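Local coordinates for PbSGBP-B lipoprotein (Prevotella bryantii B14, PDB 6D2Y) that probably binds polysaccharides at the bacterial cell surface as a lipoprotein of a polysaccharide utilization locus, and carries a bound magnesium ion, at residues S306-K311 / S416-F421; A365-G370 / N403-G408; P376-S381 / V438-V443. One frame throughout, in Å; residues are numbered along the deposited sequence.

Interaction 1: S306-K311 / S416-F421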
loop_
_atom_site.group_PDB
_atom_site.type_symbol
_atom_site.label_atom_id
_atom_site.label_comp_id
_atom_site.label_asym_id
_atom_site.label_seq_id
_atom_site.Cartn_x
_atom_site.Cartn_y
_atom_site.Cartn_z
ATOM N N SER A 306 -4.322 -3.375 -18.077
ATOM C CA SER A 306 -4.340 -2.061 -18.705
ATOM C C SER A 306 -4.129 -0.977 -17.655
ATOM O O SER A 306 -4.559 -1.106 -16.504
ATOM C CB SER A 306 -5.661 -1.836 -19.444
ATOM O OG SER A 306 -6.761 -1.873 -18.551
ATOM N N ASP A 307 -3.450 0.097 -18.064
ATOM C CA ASP A 307 -3.078 1.186 -17.161
ATOM C C ASP A 307 -2.342 0.637 -15.940
ATOM O O ASP A 307 -2.710 0.884 -14.790
ATOM C CB ASP A 307 -4.304 2.005 -16.747
ATOM C CG ASP A 307 -5.024 2.620 -17.934
ATOM O OD1 ASP A 307 -4.343 3.035 -18.896
ATOM O OD2 ASP A 307 -6.270 2.694 -17.903
ATOM N N TRP A 308 -1.280 -0.126 -16.214
ATOM C CA TRP A 308 -0.559 -0.831 -15.158
ATOM C C TRP A 308 0.140 0.120 -14.195
ATOM O O TRP A 308 0.368 -0.240 -13.034
ATOM C CB TRP A 308 0.453 -1.795 -15.774
ATOM C CG TRP A 308 1.440 -1.132 -16.682
ATOM C CD1 TRP A 308 2.611 -0.529 -16.322
ATOM C CD2 TRP A 308 1.346 -1.005 -18.106
ATOM N NE1 TRP A 308 3.250 -0.034 -17.433
ATOM C CE2 TRP A 308 2.494 -0.313 -18.541
ATOM C CE3 TRP A 308 0.402 -1.408 -19.056
ATOM C CZ2 TRP A 308 2.723 -0.017 -19.883
ATOM C CZ3 TRP A 308 0.631 -1.112 -20.388
ATOM C CH2 TRP A 308 1.782 -0.423 -20.789
ATOM N N THR A 309 0.492 1.325 -14.645
ATOM C CA THR A 309 1.172 2.265 -13.760
ATOM C C THR A 309 0.297 2.690 -12.589
ATOM O O THR A 309 0.818 3.211 -11.597
ATOM C CB THR A 309 1.633 3.494 -14.545
ATOM O OG1 THR A 309 0.631 3.859 -15.501
ATOM C CG2 THR A 309 2.937 3.197 -15.266
ATOM N N ASN A 310 -1.017 2.482 -12.680
ATOM C CA ASN A 310 -1.939 2.765 -11.589
ATOM C C ASN A 310 -2.420 1.485 -10.912
ATOM O O ASN A 310 -3.505 1.455 -10.324
ATOM C CB ASN A 310 -3.127 3.587 -12.090
ATOM C CG ASN A 310 -2.723 4.974 -12.548
ATOM O OD1 ASN A 310 -1.699 5.511 -12.119
ATOM N ND2 ASN A 310 -3.525 5.561 -13.423
ATOM N N LYS A 311 -1.622 0.421 -10.982
ATOM C CA LYS A 311 -2.008 -0.867 -10.431
ATOM C C LYS A 311 -0.843 -1.458 -9.650
ATOM O O LYS A 311 0.310 -1.048 -9.804
ATOM C CB LYS A 311 -2.462 -1.834 -11.530
ATOM C CG LYS A 311 -3.957 -1.799 -11.797
ATOM C CD LYS A 311 -4.259 -2.019 -13.271
ATOM C CE LYS A 311 -5.753 -2.147 -13.518
ATOM N NZ LYS A 311 -6.075 -2.160 -14.971
ATOM N N SER A 416 6.071 -2.016 -21.706
ATOM C CA SER A 416 5.624 -1.326 -22.905
ATOM C C SER A 416 4.223 -1.699 -23.342
ATOM O O SER A 416 3.615 -0.930 -24.090
ATOM C CB SER A 416 6.595 -1.585 -24.069
ATOM O OG SER A 416 7.922 -1.654 -23.589
ATOM N N SER A 417 3.694 -2.829 -22.886
ATOM C CA SER A 417 2.418 -3.343 -23.348
ATOM C C SER A 417 1.849 -4.260 -22.278
ATOM O O SER A 417 2.566 -4.727 -21.388
ATOM C CB SER A 417 2.570 -4.095 -24.677
ATOM O OG SER A 417 1.448 -4.911 -24.946
ATOM N N ILE A 418 0.541 -4.514 -22.362
ATOM C CA ILE A 418 -0.058 -5.472 -21.442
ATOM C C ILE A 418 0.432 -6.879 -21.736
ATOM O O ILE A 418 0.361 -7.750 -20.863
ATOM C CB ILE A 418 -1.596 -5.404 -21.492
ATOM C CG1 ILE A 418 -2.106 -5.801 -22.877
ATOM C CG2 ILE A 418 -2.084 -4.012 -21.109
ATOM C CD1 ILE A 418 -3.241 -6.795 -22.838
ATOM N N ASN A 419 0.950 -7.119 -22.945
ATOM C CA ASN A 419 1.487 -8.428 -23.294
ATOM C C ASN A 419 2.707 -8.794 -22.461
ATOM O O ASN A 419 3.062 -9.975 -22.389
ATOM C CB ASN A 419 1.843 -8.468 -24.780
ATOM C CG ASN A 419 0.645 -8.754 -25.658
ATOM O OD1 ASN A 419 0.187 -9.892 -25.746
ATOM N ND2 ASN A 419 0.134 -7.722 -26.319
ATOM N N ASP A 420 3.357 -7.814 -21.833
ATOM C CA ASP A 420 4.514 -8.082 -20.988
ATOM C C ASP A 420 4.139 -8.720 -19.657
ATOM O O ASP A 420 5.038 -9.049 -18.875
ATOM C CB ASP A 420 5.293 -6.786 -20.751
ATOM C CG ASP A 420 5.745 -6.131 -22.047
ATOM O OD1 ASP A 420 4.878 -5.818 -22.889
ATOM O OD2 ASP A 420 6.964 -5.932 -22.229
ATOM N N PHE A 421 2.849 -8.905 -19.381
ATOM C CA PHE A 421 2.406 -9.587 -18.171
ATOM C C PHE A 421 1.804 -10.942 -18.516
ATOM O O PHE A 421 0.700 -11.267 -18.070
ATOM C CB PHE A 421 1.378 -8.741 -17.415
ATOM C CG PHE A 421 1.865 -7.368 -17.049
ATOM C CD1 PHE A 421 2.792 -7.192 -16.036
ATOM C CD2 PHE A 421 1.391 -6.253 -17.719
ATOM C CE1 PHE A 421 3.234 -5.928 -15.700
ATOM C CE2 PHE A 421 1.832 -4.989 -17.388
ATOM C CZ PHE A 421 2.754 -4.826 -16.377
#

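Interaction 2: A365-G370 / N403-G408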
loop_
_atom_site.group_PDB
_atom_site.type_symbol
_atom_site.label_atom_id
_atom_site.label_comp_id
_atom_site.label_asym_id
_atom_site.label_seq_id
_atom_site.Cartn_x
_atom_site.Cartn_y
_atom_site.Cartn_z
ATOM N N ALA A 365 19.307 -11.306 -18.630
ATOM C CA ALA A 365 19.904 -11.205 -19.954
ATOM C C ALA A 365 20.689 -9.915 -20.158
ATOM O O ALA A 365 21.113 -9.635 -21.284
ATOM C CB ALA A 365 18.821 -11.330 -21.028
ATOM N N GLN A 366 20.891 -9.127 -19.098
ATOM C CA GLN A 366 21.627 -7.861 -19.177
ATOM C C GLN A 366 21.027 -6.930 -20.229
ATOM O O GLN A 366 21.740 -6.269 -20.985
ATOM C CB GLN A 366 23.114 -8.099 -19.451
ATOM C CG GLN A 366 24.010 -7.903 -18.240
ATOM C CD GLN A 366 25.479 -8.100 -18.557
ATOM O OE1 GLN A 366 26.319 -7.277 -18.196
ATOM N NE2 GLN A 366 25.797 -9.196 -19.236
ATOM N N ASN A 367 19.694 -6.872 -20.273
ATOM C CA ASN A 367 18.989 -6.050 -21.250
ATOM C C ASN A 367 18.156 -4.952 -20.596
ATOM O O ASN A 367 17.265 -4.394 -21.241
ATOM C CB ASN A 367 18.104 -6.920 -22.147
ATOM C CG ASN A 367 16.961 -7.571 -21.388
ATOM O OD1 ASN A 367 17.012 -7.716 -20.166
ATOM N ND2 ASN A 367 15.921 -7.965 -22.112
ATOM N N GLY A 368 18.421 -4.633 -19.329
ATOM C CA GLY A 368 17.710 -3.557 -18.665
ATOM C C GLY A 368 16.259 -3.838 -18.347
ATOM O O GLY A 368 15.488 -2.896 -18.139
ATOM N N TRP A 369 15.863 -5.109 -18.283
ATOM C CA TRP A 369 14.463 -5.461 -18.078
ATOM C C TRP A 369 14.063 -5.270 -16.618
ATOM O O TRP A 369 14.739 -5.758 -15.707
ATOM C CB TRP A 369 14.201 -6.902 -18.509
ATOM C CG TRP A 369 12.760 -7.285 -18.386
ATOM C CD1 TRP A 369 12.228 -8.234 -17.561
ATOM C CD2 TRP A 369 11.660 -6.713 -19.102
ATOM N NE1 TRP A 369 10.865 -8.293 -17.727
ATOM C CE2 TRP A 369 10.492 -7.369 -18.666
ATOM C CE3 TRP A 369 11.550 -5.713 -20.073
ATOM C CZ2 TRP A 369 9.231 -7.057 -19.168
ATOM C CZ3 TRP A 369 10.298 -5.405 -20.569
ATOM C CH2 TRP A 369 9.156 -6.074 -20.117
ATOM N N GLY A 370 12.942 -4.585 -16.406
ATOM C CA GLY A 370 12.539 -4.218 -15.059
ATOM C C GLY A 370 11.810 -5.340 -14.337
ATOM O O GLY A 370 10.966 -6.033 -14.903
ATOM N N ASN A 403 11.120 -1.633 -11.545
ATOM C CA ASN A 403 12.067 -0.818 -12.297
ATOM C C ASN A 403 13.509 -1.096 -11.886
ATOM O O ASN A 403 14.371 -0.220 -11.986
ATOM C CB ASN A 403 11.746 0.667 -12.134
ATOM C CG ASN A 403 11.616 1.085 -10.681
ATOM O OD1 ASN A 403 12.602 1.146 -9.953
ATOM N ND2 ASN A 403 10.393 1.369 -10.252
ATOM N N LEU A 404 13.786 -2.308 -11.417
ATOM C CA LEU A 404 15.142 -2.736 -11.112
ATOM C C LEU A 404 15.517 -3.894 -12.027
ATOM O O LEU A 404 14.677 -4.461 -12.727
ATOM C CB LEU A 404 15.282 -3.140 -9.638
ATOM C CG LEU A 404 15.392 -2.010 -8.609
ATOM C CD1 LEU A 404 14.037 -1.380 -8.323
ATOM C CD2 LEU A 404 16.030 -2.504 -7.320
ATOM N N GLU A 405 16.797 -4.243 -12.022
ATOM C CA GLU A 405 17.312 -5.322 -12.846
ATOM C C GLU A 405 18.071 -6.306 -11.959
ATOM O O GLU A 405 18.415 -6.000 -10.813
ATOM C CB GLU A 405 18.188 -4.761 -13.992
ATOM C CG GLU A 405 19.092 -5.748 -14.699
ATOM C CD GLU A 405 18.487 -6.240 -16.004
ATOM O OE1 GLU A 405 17.445 -5.698 -16.412
ATOM O OE2 GLU A 405 19.040 -7.170 -16.624
ATOM N N PHE A 406 18.429 -7.428 -12.507
ATOM C CA PHE A 406 18.914 -8.540 -11.778
ATOM C C PHE A 406 20.023 -8.230 -10.855
ATOM O O PHE A 406 20.229 -8.920 -9.906
ATOM C CB PHE A 406 19.375 -9.517 -12.827
ATOM C CG PHE A 406 19.825 -10.812 -12.324
ATOM C CD1 PHE A 406 18.955 -11.691 -11.787
ATOM C CD2 PHE A 406 21.096 -11.184 -12.473
ATOM C CE1 PHE A 406 19.381 -12.906 -11.373
ATOM C CE2 PHE A 406 21.532 -12.385 -12.057
ATOM C CZ PHE A 406 20.674 -13.251 -11.501
ATOM N N ASP A 407 20.840 -7.279 -11.192
ATOM C CA ASP A 407 21.941 -6.869 -10.329
ATOM C C ASP A 407 21.539 -5.835 -9.285
ATOM O O ASP A 407 22.351 -5.513 -8.411
ATOM C CB ASP A 407 23.100 -6.315 -11.167
ATOM C CG ASP A 407 22.680 -5.157 -12.054
ATOM O OD1 ASP A 407 21.472 -4.837 -12.092
ATOM O OD2 ASP A 407 23.561 -4.564 -12.714
ATOM N N GLY A 408 20.319 -5.305 -9.351
ATOM C CA GLY A 408 19.853 -4.317 -8.403
ATOM C C GLY A 408 19.902 -2.890 -8.901
ATOM O O GLY A 408 19.326 -2.008 -8.254
#

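Interaction 3: P376-S381 / V438-V443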
loop_
_atom_site.group_PDB
_atom_site.type_symbol
_atom_site.label_atom_id
_atom_site.label_comp_id
_atom_site.label_asym_id
_atom_site.label_seq_id
_atom_site.Cartn_x
_atom_site.Cartn_y
_atom_site.Cartn_z
ATOM N N PRO A 376 12.223 -7.429 2.678
ATOM C CA PRO A 376 11.964 -6.852 4.007
ATOM C C PRO A 376 12.998 -7.242 5.048
ATOM O O PRO A 376 13.029 -6.628 6.123
ATOM C CB PRO A 376 10.581 -7.405 4.364
ATOM C CG PRO A 376 10.499 -8.694 3.623
ATOM C CD PRO A 376 11.257 -8.486 2.334
ATOM N N TRP A 377 13.843 -8.237 4.768
ATOM C CA TRP A 377 14.914 -8.597 5.685
ATOM C C TRP A 377 16.057 -7.591 5.676
ATOM O O TRP A 377 16.933 -7.668 6.545
ATOM C CB TRP A 377 15.445 -9.993 5.346
ATOM C CG TRP A 377 15.823 -10.188 3.908
ATOM C CD1 TRP A 377 15.046 -10.729 2.924
ATOM C CD2 TRP A 377 17.076 -9.861 3.297
ATOM N NE1 TRP A 377 15.737 -10.752 1.734
ATOM C CE2 TRP A 377 16.986 -10.224 1.938
ATOM C CE3 TRP A 377 18.266 -9.292 3.766
ATOM C CZ2 TRP A 377 18.037 -10.038 1.043
ATOM C CZ3 TRP A 377 19.309 -9.108 2.875
ATOM C CH2 TRP A 377 19.188 -9.479 1.530
ATOM N N TYR A 378 16.068 -6.656 4.729
ATOM C CA TYR A 378 17.092 -5.619 4.636
ATOM C C TYR A 378 16.472 -4.307 5.108
ATOM O O TYR A 378 15.722 -3.661 4.368
ATOM C CB TYR A 378 17.626 -5.506 3.212
ATOM C CG TYR A 378 18.892 -4.693 3.106
ATOM C CD1 TYR A 378 18.937 -3.538 2.337
ATOM C CD2 TYR A 378 20.046 -5.080 3.775
ATOM C CE1 TYR A 378 20.093 -2.790 2.238
ATOM C CE2 TYR A 378 21.208 -4.340 3.684
ATOM C CZ TYR A 378 21.226 -3.195 2.913
ATOM O OH TYR A 378 22.382 -2.455 2.821
ATOM N N SER A 379 16.788 -3.919 6.342
ATOM C CA SER A 379 16.215 -2.736 6.974
ATOM C C SER A 379 17.353 -1.846 7.449
ATOM O O SER A 379 18.086 -2.212 8.374
ATOM C CB SER A 379 15.310 -3.121 8.142
ATOM O OG SER A 379 16.034 -3.125 9.362
ATOM N N ASN A 380 17.489 -0.680 6.821
ATOM C CA ASN A 380 18.480 0.317 7.209
ATOM C C ASN A 380 19.878 -0.317 7.185
ATOM O O ASN A 380 20.456 -0.694 8.204
ATOM C CB ASN A 380 18.096 0.915 8.576
ATOM C CG ASN A 380 19.241 1.645 9.274
ATOM O OD1 ASN A 380 20.217 2.060 8.643
ATOM N ND2 ASN A 380 19.124 1.798 10.591
ATOM N N SER A 381 20.368 -0.490 5.957
ATOM C CA SER A 381 21.725 -0.926 5.635
ATOM C C SER A 381 22.153 -2.198 6.363
ATOM O O SER A 381 23.341 -2.544 6.344
ATOM C CB SER A 381 22.739 0.190 5.912
ATOM O OG SER A 381 22.948 0.991 4.762
ATOM N N VAL A 438 25.000 -4.842 -6.649
ATOM C CA VAL A 438 24.654 -3.674 -5.848
ATOM C C VAL A 438 23.772 -4.117 -4.686
ATOM O O VAL A 438 23.838 -3.551 -3.588
ATOM C CB VAL A 438 23.967 -2.600 -6.714
ATOM C CG1 VAL A 438 23.036 -1.726 -5.886
ATOM C CG2 VAL A 438 25.013 -1.747 -7.417
ATOM N N LEU A 439 22.958 -5.145 -4.914
ATOM C CA LEU A 439 22.150 -5.696 -3.840
ATOM C C LEU A 439 23.049 -6.257 -2.740
ATOM O O LEU A 439 24.203 -6.616 -2.992
ATOM C CB LEU A 439 21.218 -6.785 -4.368
ATOM C CG LEU A 439 20.209 -6.347 -5.431
ATOM C CD1 LEU A 439 20.071 -7.403 -6.520
ATOM C CD2 LEU A 439 18.860 -6.018 -4.804
ATOM N N PRO A 440 22.546 -6.334 -1.505
ATOM C CA PRO A 440 23.407 -6.713 -0.378
ATOM C C PRO A 440 23.303 -8.176 0.017
ATOM O O PRO A 440 22.348 -8.873 -0.345
ATOM C CB PRO A 440 22.902 -5.810 0.753
ATOM C CG PRO A 440 21.456 -5.519 0.396
ATOM C CD PRO A 440 21.221 -5.891 -1.046
ATOM N N ASP A 441 24.293 -8.640 0.773
ATOM C CA ASP A 441 24.263 -9.962 1.373
ATOM C C ASP A 441 23.316 -9.976 2.571
ATOM O O ASP A 441 22.912 -8.934 3.095
ATOM C CB ASP A 441 25.666 -10.382 1.809
ATOM C CG ASP A 441 26.569 -10.712 0.638
ATOM O OD1 ASP A 441 26.068 -10.772 -0.505
ATOM O OD2 ASP A 441 27.782 -10.905 0.862
ATOM N N GLY A 442 22.967 -11.181 3.009
ATOM C CA GLY A 442 22.128 -11.378 4.168
ATOM C C GLY A 442 22.795 -12.304 5.168
ATOM O O GLY A 442 24.021 -12.398 5.245
ATOM N N VAL A 443 21.960 -12.988 5.946
ATOM C CA VAL A 443 22.410 -14.001 6.892
ATOM C C VAL A 443 21.905 -15.357 6.419
ATOM O O VAL A 443 20.807 -15.463 5.859
ATOM C CB VAL A 443 21.937 -13.695 8.331
ATOM C CG1 VAL A 443 22.302 -12.269 8.714
ATOM C CG2 VAL A 443 20.439 -13.914 8.474
#

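Interaction 1: S306-K311 / S416-F421
Trp308 and Phe421 meet as an offset edge-to-face pair, the edge of the phenyl ring turned toward the five-membered ring of the indole with the planes at 60°. The tight part is here: Phe421 CE2 lies 3.8 Å from Trp308 CB, and the two side chains cross at about a right angle. Phe421 suits the inner position because it belongs to an aromatic cluster, stacked on Phe305 and edge-to-face with Phe334 and Phe415. Tryptophan suits position 308 because its long indole, with CG between backbone N and carbonyl carbon (chi1 57°), can meet Phe421 near its root while its far edge reaches the backbone just before the 3-10 turn. There CH2 comes to 3.7 Å from Ser417 N, and the carbonyl O of Ser417 lies over one face. An ST turn, Asn419 N to Ser417 OG at 3.0 Å, shapes this backbone.

The outer side is looser. Ile418 offers CG2, 4.0 Å from Trp308 CZ3, while the end of its chain leads away; Ser416 is exposed, and Ser306 OG is engaged by Asp304. No hydrogen bond joins the segments, so these beta-sandwich loops meet through ring, apolar and ring-on-backbone contacts, which depend on shape more than on exact bond directions.

Interaction 2: A365-G370 / N403-G408
Glu405 lays its carboxylate against the bend of backbone from Gln366 to Trp369, and it buries more surface than any other residue here. CG is anti to the backbone N (chi1 164°) and the chain bends at chi2, which brings the group in alongside the loop. OE2 lies 3.7 Å from Gln366 N, yet its hydrogen bond goes to Tyr433 OH, which also bonds Gln366 N; the tyrosine thus ties acid and loop together. At the other oxygen the model is doubtful: OE1 is modelled very close to Trp369 N at a poor hydrogen-bond angle, and close to Trp369 O, also an acceptor. Arg371, which bonds Trp369 O, makes a long, weak ion pair with OE1.

Further along, backbone meets backbone. Gly370 CA donates a C-H...O contact to Leu404 O at 3.2 Å, 147° at the hydrogen, and the absence of a side chain lets Gly370 CA come within 4.4 Å of Asn403 CA. Gly368, with phi 71°, suits the bend before Trp369, and Gly408 ends the type I turn begun by Glu405. In the sandwich, 365-370 leads into edge strand 372-374, while 403-408 belongs to the connection from strand 393-398 of one sheet to 423-428 of the other; Trp369 NE1 bonds Phe334 O on strand 330-335.

Interaction 3: P376-S381 / V438-V443
This is a surface contact between two connecting loops of the beta sandwich, made by a proline-tyrosine CH-pi interaction and the edge of a tryptophan. Residues 376-381 follow strand 372-374 and lead toward 393-398, and residues 438-443 follow 423-428 and lead toward 449-458; both loops therefore pass from the sheet that holds 372-374 and 423-428 to the one that holds 393-398 and 449-458.

Tyr378 swings its ring to the side opposite its own N, chi1 -167°, and presents a face to Pro440. A proline suits this place because its compact, rigid ring can lay the CG methylene over an aromatic face. Trp377 works differently. Its six-membered ring points its edge at the backbone, with CH2 3.7 Å from Pro440 O and CZ3 3.6 Å from Asp441 O, so that weakly positive ring hydrogens look toward carbonyl oxygens. Gly442 fits next to that edge because it has no side chain, and its CA stands 3.8 Å from Trp377 CZ3. CB of Tyr378 lies over one face of the indole, toward the rim, and Trp325 forms an edge-to-face pair with it. The carboxylate of Asp441 forms a salt bridge with Lys430. Over the phenol, Pro440 CG stands 3.4 Å from the centroid of the Tyr378 ring, only 9° off the ring normal.

From the N terminus, 306-311 comes first and closes a long loop with 416-421 in interaction 1. Within that span lies interaction 2, where 365-370 meets 403-408. Interaction 3 starts at 376-381, inside both spans, and ends at 438-443, beyond them, so it crosses interactions 1 and 2 alike. Interactions 1 and 2 touch where Asp420 packs against the ring of Trp369; interactions 2 and 3 touch where Leu439 packs on residues 406-408 and Asp407 O probably accepts a hydrogen bond from Val438 N. Interactions 1 and 3 stay about 18 Å apart at their nearest atoms. Together they join loops passing between the sandwich's two sheets and, through 365-370, one within a sheet.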